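Local coordinates for nitrate regulatory protein (PDB 4AKK) that senses nitrate and nitrite and, in response, binds the leader RNA of the nasF operon to bring about transcription antitermination, at residues G64-L69 with S191-K196; H71-E76 with S160-H165. All blocks are in the same frame, centred on the assembly; numbering follows the deposited sequence.

Contact 1: G64-L69 with S191-K196; sequences GQISAL and SFMQGK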
# COMPACT_ATOMS: atom_id res chain seq x y z
N GLY A 64 -2.06 21.80 10.46
CA GLY A 64 -3.22 22.57 10.84
C GLY A 64 -3.55 23.69 9.88
O GLY A 64 -4.72 23.93 9.58
N GLN A 65 -2.52 24.39 9.40
CA GLN A 65 -2.71 25.45 8.41
C GLN A 65 -3.15 24.90 7.05
O GLN A 65 -3.90 25.55 6.33
CB GLN A 65 -1.44 26.29 8.25
CG GLN A 65 -1.10 27.11 9.51
CD GLN A 65 -2.30 27.92 10.02
OE1 GLN A 65 -3.00 28.56 9.11
NE2 GLN A 65 -2.58 27.95 11.22
N ILE A 66 -2.69 23.71 6.70
CA ILE A 66 -3.12 23.08 5.45
C ILE A 66 -4.61 22.77 5.56
O ILE A 66 -5.39 23.08 4.66
CB ILE A 66 -2.32 21.80 5.14
CG1 ILE A 66 -0.93 22.18 4.62
CG2 ILE A 66 -3.08 20.92 4.14
CD1 ILE A 66 0.09 21.07 4.71
N SER A 67 -4.99 22.18 6.68
CA SER A 67 -6.38 21.86 6.95
C SER A 67 -7.29 23.08 6.83
O SER A 67 -8.38 23.01 6.26
CB SER A 67 -6.53 21.26 8.34
OG SER A 67 -7.90 21.06 8.64
N ALA A 68 -6.85 24.20 7.40
CA ALA A 68 -7.66 25.41 7.42
C ALA A 68 -7.78 26.01 6.02
O ALA A 68 -8.86 26.44 5.61
CB ALA A 68 -7.07 26.44 8.39
N LEU A 69 -6.66 26.05 5.30
CA LEU A 69 -6.66 26.55 3.93
C LEU A 69 -7.58 25.70 3.05
O LEU A 69 -8.36 26.22 2.26
CB LEU A 69 -5.24 26.57 3.37
CG LEU A 69 -5.07 27.01 1.92
CD1 LEU A 69 -5.63 28.41 1.71
CD2 LEU A 69 -3.61 26.94 1.50
N SER A 191 -6.71 10.94 6.80
CA SER A 191 -7.84 10.12 6.39
C SER A 191 -9.11 10.93 6.50
O SER A 191 -9.93 10.93 5.59
CB SER A 191 -7.97 8.87 7.26
OG SER A 191 -6.80 8.09 7.21
N PHE A 192 -9.28 11.62 7.62
CA PHE A 192 -10.48 12.40 7.86
C PHE A 192 -10.57 13.56 6.86
O PHE A 192 -11.63 13.81 6.29
CB PHE A 192 -10.48 12.93 9.30
CG PHE A 192 -11.77 13.58 9.69
CD1 PHE A 192 -12.01 14.91 9.38
CD2 PHE A 192 -12.74 12.87 10.38
CE1 PHE A 192 -13.19 15.52 9.74
CE2 PHE A 192 -13.93 13.47 10.74
CZ PHE A 192 -14.16 14.80 10.42
N MET A 193 -9.46 14.27 6.66
CA MET A 193 -9.43 15.41 5.76
C MET A 193 -9.83 14.96 4.36
O MET A 193 -10.54 15.65 3.63
CB MET A 193 -8.02 16.04 5.72
CG MET A 193 -7.68 16.97 6.91
SD MET A 193 -5.94 17.51 6.95
CE MET A 193 -5.94 18.71 5.64
N GLN A 194 -9.35 13.77 3.98
CA GLN A 194 -9.59 13.23 2.66
C GLN A 194 -11.06 12.80 2.48
O GLN A 194 -11.65 13.05 1.43
CB GLN A 194 -8.64 12.06 2.38
CG GLN A 194 -8.62 11.63 0.93
CD GLN A 194 -8.21 12.74 -0.02
OE1 GLN A 194 -9.03 13.26 -0.78
NE2 GLN A 194 -6.94 13.12 0.03
N GLY A 195 -11.63 12.18 3.49
CA GLY A 195 -13.04 11.84 3.43
C GLY A 195 -13.91 13.09 3.28
O GLY A 195 -14.91 13.09 2.55
N LYS A 196 -13.51 14.15 3.98
CA LYS A 196 -14.24 15.41 4.01
C LYS A 196 -14.11 16.10 2.66
O LYS A 196 -15.06 16.72 2.19
CB LYS A 196 -13.66 16.30 5.11
CG LYS A 196 -14.24 17.69 5.22
CD LYS A 196 -13.75 18.35 6.52
CE LYS A 196 -14.12 19.83 6.59
NZ LYS A 196 -13.18 20.68 5.82
O HOH W 1 -9.78 20.66 5.73

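Contact 2: H71-E76 with S160-H165; sequences HMLQCE and SRIIRH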
# COMPACT_ATOMS: atom_id res chain seq x y z
N HIS A 71 -10.07 23.97 3.98
CA HIS A 71 -11.45 24.21 4.37
C HIS A 71 -12.02 25.48 3.72
O HIS A 71 -13.13 25.46 3.16
CB HIS A 71 -11.62 24.25 5.90
CG HIS A 71 -13.03 24.49 6.33
ND1 HIS A 71 -14.00 23.51 6.30
CD2 HIS A 71 -13.65 25.62 6.76
CE1 HIS A 71 -15.15 24.01 6.71
NE2 HIS A 71 -14.97 25.29 6.99
N MET A 72 -11.27 26.57 3.78
CA MET A 72 -11.69 27.81 3.14
C MET A 72 -11.84 27.63 1.62
O MET A 72 -12.77 28.15 1.02
CB MET A 72 -10.71 28.95 3.45
CG MET A 72 -10.62 29.38 4.93
SD MET A 72 -12.11 29.34 6.01
CE MET A 72 -13.48 29.75 4.94
N LEU A 73 -10.90 26.90 1.01
CA LEU A 73 -10.98 26.62 -0.43
C LEU A 73 -12.23 25.81 -0.76
O LEU A 73 -12.85 26.02 -1.80
CB LEU A 73 -9.72 25.88 -0.90
CG LEU A 73 -8.48 26.76 -1.03
CD1 LEU A 73 -7.23 25.91 -1.12
CD2 LEU A 73 -8.59 27.70 -2.23
N GLN A 74 -12.60 24.90 0.13
CA GLN A 74 -13.85 24.14 -0.02
C GLN A 74 -15.08 25.06 0.07
O GLN A 74 -16.07 24.87 -0.65
CB GLN A 74 -13.94 23.05 1.06
CG GLN A 74 -13.01 21.85 0.82
CD GLN A 74 -12.70 21.04 2.08
OE1 GLN A 74 -12.88 21.53 3.21
NE2 GLN A 74 -12.21 19.81 1.91
N CYS A 75 -15.02 26.06 0.95
CA CYS A 75 -16.10 27.05 1.04
C CYS A 75 -16.16 27.86 -0.25
O CYS A 75 -17.23 28.07 -0.82
CB CYS A 75 -15.91 27.98 2.25
SG CYS A 75 -15.98 27.14 3.88
N GLU A 76 -15.01 28.32 -0.71
CA GLU A 76 -14.96 29.08 -1.96
C GLU A 76 -15.45 28.22 -3.13
O GLU A 76 -16.18 28.70 -3.99
CB GLU A 76 -13.56 29.64 -2.23
CG GLU A 76 -13.53 30.64 -3.39
CD GLU A 76 -12.21 31.37 -3.51
OE1 GLU A 76 -11.30 31.12 -2.69
OE2 GLU A 76 -12.07 32.20 -4.44
N SER A 160 -10.68 21.84 -6.89
CA SER A 160 -10.39 20.51 -6.40
C SER A 160 -8.92 20.15 -6.58
O SER A 160 -8.36 19.44 -5.76
CB SER A 160 -11.26 19.48 -7.11
OG SER A 160 -12.63 19.68 -6.81
N ARG A 161 -8.32 20.61 -7.68
CA ARG A 161 -6.92 20.31 -7.98
C ARG A 161 -5.96 21.03 -7.01
O ARG A 161 -4.99 20.43 -6.54
CB ARG A 161 -6.58 20.68 -9.42
CG ARG A 161 -5.09 20.64 -9.71
CD ARG A 161 -4.79 20.86 -11.18
NE ARG A 161 -5.18 22.20 -11.62
CZ ARG A 161 -4.95 22.69 -12.83
NH1 ARG A 161 -4.34 21.94 -13.74
NH2 ARG A 161 -5.35 23.92 -13.14
N ILE A 162 -6.24 22.30 -6.72
CA ILE A 162 -5.46 23.02 -5.72
C ILE A 162 -5.54 22.31 -4.37
O ILE A 162 -4.54 22.10 -3.69
CB ILE A 162 -5.96 24.46 -5.56
CG1 ILE A 162 -5.67 25.26 -6.84
CG2 ILE A 162 -5.30 25.13 -4.35
CD1 ILE A 162 -6.28 26.65 -6.86
N ILE A 163 -6.75 21.91 -4.02
CA ILE A 163 -7.01 21.19 -2.78
C ILE A 163 -6.26 19.86 -2.66
O ILE A 163 -5.69 19.54 -1.61
CB ILE A 163 -8.54 20.98 -2.57
CG1 ILE A 163 -9.20 22.32 -2.22
CG2 ILE A 163 -8.77 19.96 -1.45
CD1 ILE A 163 -10.73 22.35 -2.34
N ARG A 164 -6.25 19.09 -3.74
CA ARG A 164 -5.60 17.78 -3.74
C ARG A 164 -4.09 17.85 -3.51
O ARG A 164 -3.51 17.02 -2.80
CB ARG A 164 -5.91 17.04 -5.04
CG ARG A 164 -5.08 15.76 -5.24
CD ARG A 164 -5.62 14.94 -6.40
NE ARG A 164 -5.76 15.76 -7.60
CZ ARG A 164 -4.81 15.90 -8.52
NH1 ARG A 164 -3.65 15.26 -8.38
NH2 ARG A 164 -5.03 16.67 -9.58
N HIS A 165 -3.43 18.82 -4.14
CA HIS A 165 -1.99 19.00 -3.95
C HIS A 165 -1.65 19.51 -2.55
O HIS A 165 -0.59 19.20 -2.02
CB HIS A 165 -1.42 19.92 -5.01
CG HIS A 165 -1.47 19.34 -6.38
ND1 HIS A 165 -1.03 18.15 -6.86
CD2 HIS A 165 -2.09 19.97 -7.44
CE1 HIS A 165 -1.37 18.10 -8.19
NE2 HIS A 165 -2.00 19.21 -8.51

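Contact 1: G64-L69 with S191-K196
Within the all-helical NIT domain, the nitrate-receptor part of the protein, segments 64-69 and 191-196, on helix 56-85 and helix 180-212, make their direct contact through one buried methionine. M193 bridges from its own helix to the backbone of the other: its methyl CE lies 3.4 Å from S67 CA and 3.8 Å from S67 CB. The chain runs straight out through chi2 (172°) and then bends at chi3 (75°), which turns the methyl onto the helix surface between I66 and S67. There CE also meets the I66 methyl CG2 at 3.9 Å, the two side chains crossing at about a right angle. L167 of helix 152-167 and E297 of helix 277-312 also pack against M193.

The polar side of the contact begins at S67. S67 OG is hydrogen-bonded to E297 and R294 of helix 277-312, so this small side chain links a third helix to the pair. A water joins the two helices more loosely: it donates to S67 O at 2.8 Å and accepts a weak hydrogen bond from K196 NZ at 3.4 Å.

Contact 2: H71-E76 with S160-H165
L73 and I163 bring helix 56-85 and helix 152-167 together as antiparallel neighbours in the NIT helical bundle, the axes of 71-76 and 160-165 running 10.0 Å apart at 169°. The tight part lies where I163 reaches the base of L73: I163 CG1 is 3.8 Å from L73 CB, and I163 CD1 continues past it to Q74 CG at 3.9 Å. I163 CG1 is anti to its carbonyl carbon (chi1 -71°), and the extended chi2 carries CD1 on toward helix 56-85, where it crosses the Q74 side chain at about a right angle. Beside this pair, the L73 methyl CD1 meets the I162 methyl CG2 at 3.8 Å, and L138 of helix 138-147 packs on both residues.

The partly exposed residues, by contrast, find their partners off this seam: M72 packs on L101 and Q105 of helix 92-117, R161 on Y134, and S160 OG is hydrogen-bonded to R77, just beyond segment 71-76. Q74 is apolar along its chain and polar at its end: its aliphatic CG belongs to the seam, whereas its amide is held by K196 and E197 of helix 180-212. With no hydrogen bond between the two segments, their cohesion is by apolar packing, while the Q74 amide has its buried polar atoms satisfied by a third helix.

Contacts 1 and 2 are both buried in the interior of the NIT domain, their centres about 10 Å apart, and both use helix 56-85, which thereby packs on helix 180-212 at 64-69 and on helix 152-167 at 71-76. In sequence, both segments of contact 2 fall between those of contact 1. The chemistry differs: contact 1 sets a single methionine beside a water and charged neighbours, whereas contact 2 is a broader aliphatic interface, burying 183 Å² against 117 Å². K196 connects them, its NZ lying 2.8 Å from Q74 OE1 and 3.0 Å from H71 ND1, both probable hydrogen bonds.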